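Side-chain contact in PUA domain-containing protein (Thermoplasma acidophilum DSM 1728, PDB 1Q7H), which is of unknown function but carries a PUA domain, consistent with a role in binding RNA, perhaps linked to translation initiation: residues S100-K103 / G104-I107. Residues are numbered along the deposited sequence; the frame is centred on the assembly and turned at random.
Sequences SIRK and GDMI
With CG of Asp105 turned anti to its own carbonyl carbon, beside the backbone N (chi1 -65°), the carboxylate folds back over the turn toward Arg102. In Ile107, CG1 sits between the backbone N and the carbonyl carbon (chi1 62°), and the CG2 methyl is the branch offered to Ile101. The chain from Arg102 to Asp105 is a type II beta turn, closed by the backbone bond from Asp105 N to Arg102 O at 3.0 Å. The Asp105 carboxylate then grips the same residue from the other end: Arg102 N donates to Asp105 OD2 at 2.8 Å, nearly straight (162°) but approaching from above the carboxylate plane. Asp105 OD1 accepts a hydrogen bond from a water at 2.7 Å, and that water also donates to Lys103 O at 2.8 Å, bridging the side chain to the corner of the turn. Gly104 occupies the position with positive phi, where a CB would clash with Lys103 O. Under the turn, Ile101 CD1 meets Ile107 CG2 at 3.9 Å, the two side chains crossing at about a right angle; both also rest on Val73 and Ala122 of neighbouring strands. On the outer side the Arg102 side chain curls back, and its NH1 donates to Ile101 O at 2.8 Å, while Asp99 O accepts from the same nitrogen. Trimming Asp105 to an alanine removes the carboxylate, which would probably leave Arg102 N without this acceptor and take from the bridging water its carboxylate partner. The contact thus leads the loop after strand 94-97 into strand 106-111 of the PUA domain, and its chemistry implies that Asp105 works mainly through backbone N-H and water, not through a salt bridge to Arg102.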
loop_
_atom_site.group_PDB
_atom_site.type_symbol
_atom_site.label_atom_id
_atom_site.label_comp_id
_atom_site.label_asym_id
_atom_site.label_seq_id
_atom_site.Cartn_x
_atom_site.Cartn_y
_atom_site.Cartn_z
ATOM N N SER A 100 -3.727 -16.030 3.144
ATOM C CA SER A 100 -3.060 -16.461 1.932
ATOM C C SER A 100 -1.751 -15.700 1.728
ATOM O O SER A 100 -1.033 -15.948 0.772
ATOM C CB SER A 100 -3.979 -16.287 0.722
ATOM O OG SER A 100 -4.130 -14.928 0.378
ATOM N N ILE A 101 -1.431 -14.790 2.646
ATOM C CA ILE A 101 -0.200 -14.012 2.547
ATOM C C ILE A 101 1.057 -14.867 2.718
ATOM O O ILE A 101 1.166 -15.682 3.636
ATOM C CB ILE A 101 -0.181 -12.842 3.585
ATOM C CG1 ILE A 101 -1.149 -11.738 3.154
ATOM C CG2 ILE A 101 1.207 -12.248 3.688
ATOM C CD1 ILE A 101 -1.507 -10.758 4.274
ATOM N N ARG A 102 2.003 -14.671 1.809
ATOM C CA ARG A 102 3.257 -15.400 1.823
ATOM C C ARG A 102 4.408 -14.405 1.782
ATOM O O ARG A 102 4.259 -13.273 1.305
ATOM C CB ARG A 102 3.349 -16.327 0.602
ATOM C CG ARG A 102 2.297 -17.418 0.561
ATOM C CD ARG A 102 2.496 -18.414 1.691
ATOM N NE ARG A 102 1.431 -19.410 1.736
ATOM C CZ ARG A 102 0.293 -19.273 2.414
ATOM N NH1 ARG A 102 0.059 -18.176 3.120
ATOM N NH2 ARG A 102 -0.616 -20.242 2.383
ATOM N N LYS A 103 5.558 -14.837 2.277
ATOM C CA LYS A 103 6.746 -13.998 2.284
ATOM C C LYS A 103 6.949 -13.442 0.882
ATOM O O LYS A 103 6.911 -14.184 -0.098
ATOM C CB LYS A 103 7.963 -14.826 2.710
ATOM C CG LYS A 103 9.228 -14.012 2.857
ATOM C CD LYS A 103 10.283 -14.744 3.663
ATOM C CE LYS A 103 11.471 -13.837 3.949
ATOM N NZ LYS A 103 12.414 -14.462 4.914
ATOM N N GLY A 104 7.140 -12.131 0.777
ATOM C CA GLY A 104 7.341 -11.537 -0.532
ATOM C C GLY A 104 6.145 -10.794 -1.107
ATOM O O GLY A 104 6.313 -9.968 -1.998
ATOM N N ASP A 105 4.942 -11.092 -0.619
ATOM C CA ASP A 105 3.736 -10.413 -1.089
ATOM C C ASP A 105 3.687 -8.968 -0.588
ATOM O O ASP A 105 4.229 -8.634 0.469
ATOM C CB ASP A 105 2.464 -11.094 -0.563
ATOM C CG ASP A 105 2.266 -12.494 -1.097
ATOM O OD1 ASP A 105 2.898 -12.843 -2.111
ATOM O OD2 ASP A 105 1.461 -13.243 -0.499
HETATM N N MSE A 106 3.026 -8.110 -1.346
HETATM C CA MSE A 106 2.844 -6.731 -0.922
HETATM C C MSE A 106 1.635 -6.820 0.017
HETATM O O MSE A 106 0.666 -7.519 -0.289
HETATM C CB MSE A 106 2.501 -5.844 -2.120
HETATM C CG MSE A 106 2.447 -4.365 -1.798
HETATM SE SE MSE A 106 2.123 -3.303 -3.405
HETATM C CE MSE A 106 3.859 -3.454 -4.235
ATOM N N ILE A 107 1.695 -6.146 1.163
ATOM C CA ILE A 107 0.573 -6.167 2.091
ATOM C C ILE A 107 0.075 -4.758 2.359
ATOM O O ILE A 107 0.813 -3.778 2.230
ATOM C CB ILE A 107 0.935 -6.839 3.438
ATOM C CG1 ILE A 107 2.043 -6.057 4.145
ATOM C CG2 ILE A 107 1.343 -8.281 3.189
ATOM C CD1 ILE A 107 2.214 -6.416 5.598
HETATM O O HOH W 1 5.369 -13.778 -2.390
#